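Local coordinates for nitrate transport protein (Xanthomonas axonopodis pv. citri, PDB 3KSX) that binds alkanesulfonates, with the buffer MOPS held in this structure, and probably delivers them as the periplasmic component of an ABC transporter, at residues A[147-152]-A[200-205]; A[114-119]-A[190-195]. One frame throughout, in Å; residues are numbered along the deposited sequence.

Contact 1: residues A[147-152]-A[200-205]. With SO4 (sulfate ion), chain C.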
ATOM      1  N   LEU A 147       5.039   7.873 -11.840  1.00 21.60           N
ATOM      2  CA  LEU A 147       6.042   8.909 -11.871  1.00 22.48           C
ATOM      3  C   LEU A 147       7.478   8.480 -12.122  1.00 23.07           C
ATOM      4  O   LEU A 147       8.139   9.019 -13.047  1.00 23.88           O
ATOM      5  CB  LEU A 147       5.930   9.754 -10.578  1.00 22.56           C
ATOM      6  CG  LEU A 147       6.944  10.857 -10.412  1.00 29.43           C
ATOM      7  CD1 LEU A 147       6.707  11.901 -11.497  1.00 31.02           C
ATOM      8  CD2 LEU A 147       6.809  11.499  -9.026  1.00 31.65           C
ATOM      9  N   ARG A 148       7.974   7.509 -11.356  1.00 22.12           N
ATOM     10  CA  ARG A 148       9.365   7.153 -11.396  1.00 22.95           C
ATOM     11  C   ARG A 148       9.669   6.345 -12.679  1.00 24.36           C
ATOM     12  O   ARG A 148      10.730   6.523 -13.285  1.00 24.60           O
ATOM     13  CB  ARG A 148       9.742   6.256 -10.199  1.00 22.96           C
ATOM     14  CG  ARG A 148       9.650   6.880  -8.731  1.00 23.25           C
ATOM     15  CD  ARG A 148      10.718   7.889  -8.343  1.00 31.68           C
ATOM     16  NE  ARG A 148      12.019   7.427  -8.833  1.00 33.97           N
ATOM     17  CZ  ARG A 148      12.762   6.473  -8.256  1.00 34.28           C
ATOM     18  NH1 ARG A 148      12.341   5.877  -7.133  1.00 33.53           N
ATOM     19  NH2 ARG A 148      13.882   6.091  -8.849  1.00 29.58           N
ATOM     20  N   VAL A 149       8.736   5.513 -13.126  1.00 23.27           N
ATOM     21  CA  VAL A 149       8.950   4.713 -14.354  1.00 25.34           C
ATOM     22  C   VAL A 149       8.948   5.628 -15.580  1.00 25.34           C
ATOM     23  O   VAL A 149       9.846   5.545 -16.423  1.00 27.28           O
ATOM     24  CB  VAL A 149       7.902   3.574 -14.437  1.00 25.69           C
ATOM     25  CG1 VAL A 149       7.857   2.908 -15.786  1.00 28.17           C
ATOM     26  CG2 VAL A 149       8.224   2.513 -13.433  1.00 24.99           C
ATOM     27  N   LEU A 150       7.951   6.488 -15.674  1.00 22.80           N
ATOM     28  CA  LEU A 150       7.820   7.444 -16.757  1.00 24.59           C
ATOM     29  C   LEU A 150       9.092   8.292 -16.844  1.00 26.60           C
ATOM     30  O   LEU A 150       9.665   8.502 -17.925  1.00 26.29           O
ATOM     31  CB  LEU A 150       6.593   8.316 -16.550  1.00 22.95           C
ATOM     32  CG  LEU A 150       5.216   7.608 -16.764  1.00 24.36           C
ATOM     33  CD1 LEU A 150       4.139   8.594 -16.462  1.00 23.13           C
ATOM     34  CD2 LEU A 150       5.124   7.110 -18.190  1.00 28.56           C
ATOM     35  N   ALA A 151       9.590   8.730 -15.688  1.00 28.06           N
ATOM     36  CA  ALA A 151      10.753   9.638 -15.748  1.00 30.36           C
ATOM     37  C   ALA A 151      12.017   8.991 -16.366  1.00 32.01           C
ATOM     38  O   ALA A 151      12.885   9.714 -16.926  1.00 32.35           O
ATOM     39  CB  ALA A 151      11.044  10.196 -14.405  1.00 29.27           C
ATOM     40  N   LYS A 152      12.153   7.683 -16.224  1.00 33.49           N
ATOM     41  CA  LYS A 152      13.245   6.965 -16.829  1.00 34.76           C
ATOM     42  C   LYS A 152      13.203   6.979 -18.360  1.00 35.89           C
ATOM     43  O   LYS A 152      14.252   6.794 -18.994  1.00 37.77           O
ATOM     44  CB  LYS A 152      13.350   5.536 -16.274  1.00 35.64           C
ATOM     45  CG  LYS A 152      13.915   5.407 -14.858  1.00 38.77           C
ATOM     46  CD  LYS A 152      14.020   3.933 -14.492  1.00 45.79           C
ATOM     47  CE  LYS A 152      15.016   3.639 -13.372  1.00 48.76           C
ATOM     48  NZ  LYS A 152      15.844   4.814 -12.929  1.00 49.81           N
ATOM     49  N   LEU A 200       2.377  -7.540 -18.184  1.00 24.44           N
ATOM     50  CA  LEU A 200       3.205  -6.595 -17.416  1.00 22.17           C
ATOM     51  C   LEU A 200       3.952  -5.641 -18.344  1.00 21.16           C
ATOM     52  O   LEU A 200       4.707  -6.028 -19.295  1.00 22.51           O
ATOM     53  CB  LEU A 200       4.195  -7.392 -16.549  1.00 23.18           C
ATOM     54  CG  LEU A 200       5.160  -6.616 -15.675  1.00 22.23           C
ATOM     55  CD1 LEU A 200       4.392  -5.862 -14.636  1.00 24.89           C
ATOM     56  CD2 LEU A 200       6.074  -7.646 -15.012  1.00 25.60           C
ATOM     57  N   LEU A 201       3.884  -4.338 -18.078  1.00 21.18           N
ATOM     58  CA  LEU A 201       4.691  -3.474 -18.883  1.00 22.38           C
ATOM     59  C   LEU A 201       5.971  -3.101 -18.084  1.00 23.26           C
ATOM     60  O   LEU A 201       7.056  -3.035 -18.647  1.00 25.44           O
ATOM     61  CB  LEU A 201       3.906  -2.218 -19.287  1.00 22.12           C
ATOM     62  CG  LEU A 201       4.637  -1.339 -20.287  1.00 23.88           C
ATOM     63  CD1 LEU A 201       4.553  -1.959 -21.591  1.00 23.25           C
ATOM     64  CD2 LEU A 201       3.953   0.006 -20.427  1.00 24.65           C
ATOM     65  N   ALA A 202       5.809  -2.803 -16.791  1.00 23.68           N
ATOM     66  CA  ALA A 202       6.976  -2.423 -15.939  1.00 22.47           C
ATOM     67  C   ALA A 202       6.624  -2.701 -14.507  1.00 22.46           C
ATOM     68  O   ALA A 202       5.458  -2.684 -14.168  1.00 21.02           O
ATOM     69  CB  ALA A 202       7.306  -0.935 -16.107  1.00 23.48           C
ATOM     70  N   ASN A 203       7.598  -3.050 -13.668  1.00 23.55           N
ATOM     71  CA  ASN A 203       7.331  -3.162 -12.184  1.00 22.95           C
ATOM     72  C   ASN A 203       8.225  -2.226 -11.441  1.00 22.21           C
ATOM     73  O   ASN A 203       8.846  -1.358 -12.082  1.00 22.25           O
ATOM     74  CB  ASN A 203       7.463  -4.626 -11.679  1.00 22.09           C
ATOM     75  CG  ASN A 203       8.913  -5.177 -11.799  1.00 25.59           C
ATOM     76  OD1 ASN A 203       9.901  -4.416 -11.930  1.00 26.39           O
ATOM     77  ND2 ASN A 203       9.045  -6.502 -11.688  1.00 26.99           N
ATOM     78  N   GLY A 204       8.330  -2.393 -10.108  1.00 21.14           N
ATOM     79  CA  GLY A 204       8.986  -1.412  -9.321  1.00 23.44           C
ATOM     80  C   GLY A 204      10.411  -1.723  -8.999  1.00 22.83           C
ATOM     81  O   GLY A 204      11.005  -0.989  -8.245  1.00 23.40           O
ATOM     82  N   GLU A 205      10.946  -2.799  -9.580  1.00 24.62           N
ATOM     83  CA  GLU A 205      12.332  -3.204  -9.330  1.00 24.58           C
ATOM     84  C   GLU A 205      13.287  -2.098  -9.765  1.00 25.76           C
ATOM     85  O   GLU A 205      13.092  -1.462 -10.810  1.00 25.99           O
ATOM     86  CB  GLU A 205      12.620  -4.492 -10.098  1.00 24.58           C
ATOM     87  CG  GLU A 205      11.991  -5.700  -9.319  1.00 24.72           C
ATOM     88  CD  GLU A 205      12.382  -7.050  -9.896  1.00 34.40           C
ATOM     89  OE1 GLU A 205      11.861  -7.385 -10.995  1.00 31.81           O
ATOM     90  OE2 GLU A 205      13.141  -7.781  -9.190  1.00 34.26           O
TER
HETATM   91  S   SO4 C 326      10.075  -4.885 -15.862  1.00 61.88           S
HETATM   92  O1  SO4 C 326      10.113  -3.634 -15.039  1.00 57.09           O
HETATM   93  O2  SO4 C 326      10.150  -4.462 -17.275  1.00 63.74           O
HETATM   94  O3  SO4 C 326      11.189  -5.754 -15.489  1.00 61.41           O
HETATM   95  O4  SO4 C 326       8.878  -5.750 -15.767  1.00 59.35           O
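Asn203, whose backbone O lies 4.1 Å from Val149 CG2, carries a carboxamide with different company on its two faces. The sulfate ion, probably from the crystallisation liquor, sits over one; Glu205 N approaches OD1 from the opposite side, 56° out of the carbonyl plane. The bond from Glu205 N to Asn203 OD1, 3.0 Å long, makes an Asx turn on the edge strand 198-203 of an alpha/beta lobe. ND2 bonds to Glu205 OE1, tilted from the amide plane and meeting the carboxylate on its anti side, out of its plane, so two bonds hold the amide. The first torsion, 65°, sets CG between the backbone N and carbonyl carbon, which keeps the amide close to the backbone, where OD1 can take the Glu205 N-H. Asn203 N points almost straight at sulfate O1, 2.9 Å away.

Helix 141-152 packs on this strand through beta-branched Val149, which offers CG1 to Ala202 and sets CG2 near the carbonyl oxygen of Asn203. Leu201 and Ala202 both face Ile115 in a classic beta bulge, and Val149 also reaches Ile115. The small Ala202 lets the helix come close: Val149 CG1, anti to the backbone N, meets Ala202 CB at 3.9 Å.

Contact 2: residues A[114-119]-A[190-195]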
ATOM      1  N   THR A 114       3.072  -2.621 -10.200  1.00 22.18           N
ATOM      2  CA  THR A 114       3.146  -2.852 -11.661  1.00 22.44           C
ATOM      3  C   THR A 114       2.363  -1.822 -12.499  1.00 23.32           C
ATOM      4  O   THR A 114       1.370  -1.299 -12.020  1.00 25.09           O
ATOM      5  CB  THR A 114       2.630  -4.269 -11.999  1.00 21.53           C
ATOM      6  OG1 THR A 114       1.208  -4.330 -11.813  1.00 24.78           O
ATOM      7  CG2 THR A 114       3.264  -5.314 -11.068  1.00 25.51           C
ATOM      8  N   ILE A 115       2.808  -1.578 -13.740  1.00 21.43           N
ATOM      9  CA  ILE A 115       2.030  -1.004 -14.778  1.00 21.76           C
ATOM     10  C   ILE A 115       1.625  -2.158 -15.704  1.00 21.64           C
ATOM     11  O   ILE A 115       2.520  -2.864 -16.253  1.00 18.81           O
ATOM     12  CB  ILE A 115       2.842   0.083 -15.488  1.00 22.78           C
ATOM     13  CG1 ILE A 115       3.396   1.130 -14.466  1.00 24.37           C
ATOM     14  CG2 ILE A 115       2.046   0.815 -16.655  1.00 22.81           C
ATOM     15  CD1 ILE A 115       4.266   2.216 -15.223  1.00 27.67           C
ATOM     16  N   LEU A 116       0.300  -2.292 -15.862  1.00 21.17           N
ATOM     17  CA  LEU A 116      -0.349  -3.318 -16.682  1.00 19.71           C
ATOM     18  C   LEU A 116      -0.904  -2.658 -17.939  1.00 20.16           C
ATOM     19  O   LEU A 116      -1.348  -1.490 -17.895  1.00 20.70           O
ATOM     20  CB  LEU A 116      -1.440  -4.016 -15.867  1.00 20.27           C
ATOM     21  CG  LEU A 116      -1.135  -4.707 -14.550  1.00 21.52           C
ATOM     22  CD1 LEU A 116      -2.327  -5.461 -14.081  1.00 20.01           C
ATOM     23  CD2 LEU A 116       0.034  -5.603 -14.710  1.00 20.84           C
ATOM     24  N   VAL A 117      -0.892  -3.377 -19.052  1.00 19.50           N
ATOM     25  CA  VAL A 117      -1.631  -3.004 -20.226  1.00 19.18           C
ATOM     26  C   VAL A 117      -2.515  -4.163 -20.632  1.00 20.63           C
ATOM     27  O   VAL A 117      -2.188  -5.386 -20.311  1.00 21.54           O
ATOM     28  CB  VAL A 117      -0.744  -2.555 -21.444  1.00 18.24           C
ATOM     29  CG1 VAL A 117       0.120  -1.353 -21.031  1.00 23.82           C
ATOM     30  CG2 VAL A 117       0.138  -3.746 -21.886  1.00 18.11           C
ATOM     31  N   PRO A 118      -3.625  -3.844 -21.303  1.00 22.28           N
ATOM     32  CA  PRO A 118      -4.445  -4.931 -21.837  1.00 21.89           C
ATOM     33  C   PRO A 118      -3.539  -5.788 -22.731  1.00 24.31           C
ATOM     34  O   PRO A 118      -2.688  -5.262 -23.473  1.00 24.12           O
ATOM     35  CB  PRO A 118      -5.504  -4.205 -22.693  1.00 22.26           C
ATOM     36  CG  PRO A 118      -5.656  -2.872 -21.954  1.00 23.31           C
ATOM     37  CD  PRO A 118      -4.203  -2.522 -21.659  1.00 23.76           C
ATOM     38  N   SER A 119      -3.743  -7.087 -22.646  1.00 24.27           N
ATOM     39  CA  SER A 119      -2.902  -8.052 -23.390  1.00 26.87           C
ATOM     40  C   SER A 119      -3.023  -7.828 -24.907  1.00 26.41           C
ATOM     41  O   SER A 119      -2.040  -7.946 -25.644  1.00 26.84           O
ATOM     42  CB  SER A 119      -3.174  -9.483 -22.921  1.00 26.33           C
ATOM     43  OG  SER A 119      -4.546  -9.814 -23.049  1.00 31.32           O
ATOM     44  N   SER A 190      -1.307 -10.194 -10.333  1.00 23.78           N
ATOM     45  CA  SER A 190      -1.192 -11.665 -10.566  1.00 23.15           C
ATOM     46  C   SER A 190      -2.440 -12.209 -11.244  1.00 24.39           C
ATOM     47  O   SER A 190      -2.324 -13.054 -12.146  1.00 24.38           O
ATOM     48  CB  SER A 190      -0.911 -12.389  -9.253  1.00 22.74           C
ATOM     49  OG  SER A 190       0.378 -12.035  -8.716  1.00 23.26           O
ATOM     50  N   ALA A 191      -3.614 -11.735 -10.805  1.00 24.29           N
ATOM     51  CA  ALA A 191      -4.963 -12.208 -11.271  1.00 23.04           C
ATOM     52  C   ALA A 191      -5.097 -11.951 -12.776  1.00 23.25           C
ATOM     53  O   ALA A 191      -5.404 -12.879 -13.536  1.00 23.90           O
ATOM     54  CB  ALA A 191      -6.121 -11.481 -10.465  1.00 24.39           C
ATOM     55  N   LEU A 192      -4.820 -10.714 -13.205  1.00 22.91           N
ATOM     56  CA  LEU A 192      -5.026 -10.304 -14.598  1.00 24.62           C
ATOM     57  C   LEU A 192      -3.936 -10.860 -15.555  1.00 25.12           C
ATOM     58  O   LEU A 192      -4.180 -11.139 -16.729  1.00 25.76           O
ATOM     59  CB  LEU A 192      -5.093  -8.770 -14.670  1.00 24.30           C
ATOM     60  CG  LEU A 192      -6.457  -8.130 -14.420  1.00 29.45           C
ATOM     61  CD1 LEU A 192      -6.924  -8.258 -13.007  1.00 30.88           C
ATOM     62  CD2 LEU A 192      -6.428  -6.633 -14.769  1.00 29.99           C
ATOM     63  N   THR A 193      -2.712 -11.028 -15.081  1.00 23.84           N
ATOM     64  CA  THR A 193      -1.665 -11.551 -15.934  1.00 23.68           C
ATOM     65  C   THR A 193      -1.930 -13.081 -16.066  1.00 25.46           C
ATOM     66  O   THR A 193      -1.700 -13.691 -17.146  1.00 27.68           O
ATOM     67  CB  THR A 193      -0.224 -11.206 -15.394  1.00 23.89           C
ATOM     68  OG1 THR A 193      -0.097 -11.646 -14.034  1.00 24.85           O
ATOM     69  CG2 THR A 193      -0.005  -9.718 -15.467  1.00 24.90           C
ATOM     70  N   LEU A 194      -2.471 -13.709 -14.999  1.00 23.73           N
ATOM     71  CA  LEU A 194      -2.652 -15.159 -15.079  1.00 25.06           C
ATOM     72  C   LEU A 194      -3.865 -15.539 -15.918  1.00 23.93           C
ATOM     73  O   LEU A 194      -3.900 -16.613 -16.605  1.00 25.16           O
ATOM     74  CB  LEU A 194      -2.740 -15.805 -13.705  1.00 25.81           C
ATOM     75  CG  LEU A 194      -1.377 -16.066 -13.011  1.00 31.77           C
ATOM     76  CD1 LEU A 194      -1.665 -16.589 -11.647  1.00 35.24           C
ATOM     77  CD2 LEU A 194      -0.357 -17.042 -13.705  1.00 37.01           C
ATOM     78  N   ASP A 195      -4.872 -14.696 -15.910  1.00 23.61           N
ATOM     79  CA  ASP A 195      -6.089 -15.059 -16.688  1.00 24.95           C
ATOM     80  C   ASP A 195      -6.051 -14.517 -18.115  1.00 23.80           C
ATOM     81  O   ASP A 195      -7.038 -14.719 -18.884  1.00 23.90           O
ATOM     82  CB  ASP A 195      -7.356 -14.689 -15.910  1.00 25.24           C
ATOM     83  CG  ASP A 195      -7.720 -13.207 -15.969  1.00 29.96           C
ATOM     84  OD1 ASP A 195      -7.062 -12.397 -16.656  1.00 28.37           O
ATOM     85  OD2 ASP A 195      -8.713 -12.838 -15.278  1.00 31.88           O
TER
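In the second of the two alpha/beta lobes, the antiparallel strand 113-118 lies between strands 181-185 and 198-203, and helix 188-194 packs over one face of that sheet. Leu116 is the strand's contribution. Its CB projects toward the helix, and CG, anti to the carbonyl carbon at chi1 -57°, carries the two methyls out to separate partners. CD1 meets Leu192 CD2 at 4.3 Å, while CD2 meets Thr193 CG2 at 4.2 Å. The Leu116 and Thr193 side chains cross at about a right angle, and all the touching ends are methyl groups, so the contact is apolar and rests on van der Waals packing.

Leucine suits positions 116 and 192 because its branched end fills the layer between sheet and helix; Leu192 also reaches Trp182 and Ala198, on the strands flanking 113-118. Threonine at 193 serves two purposes. With OG1 between the backbone N and the carbonyl carbon (chi1 54°), the hydroxyl bonds to Tyr189 O one turn back along the helix, and CG2 is left for Leu116. Past the helix, Ser119 OG bonds to Gly196 O, linking the strand's end to the turn that leads into strand 198-203. The helix on the sheet is ordinary alpha/beta layering; the single reversed strand 113-118, set between 181-185 and 198-203, is the topology of the type II periplasmic binding protein lobe.

Overall arrangement
From the N terminus, strand 113-118 comes first, then helix 141-152, helix 188-194 and strand 198-203. Contact 2 closes a loop of 70 residues between 114-119 and 190-195; contact 1 closes one of 47 residues between 147-152 and 200-205. The segments alternate along the chain, so the two loops cross and neither nests in the other. Both end on neighbouring antiparallel strands of one mixed sheet, where Ile115 and Leu116 point to opposite faces. Helix 141-152 is thereby tied to one side and helix 188-194 to the other, with contact centres about 15 Å apart. Together they place one helix on each face of the sheet, as in a layered alpha/beta lobe.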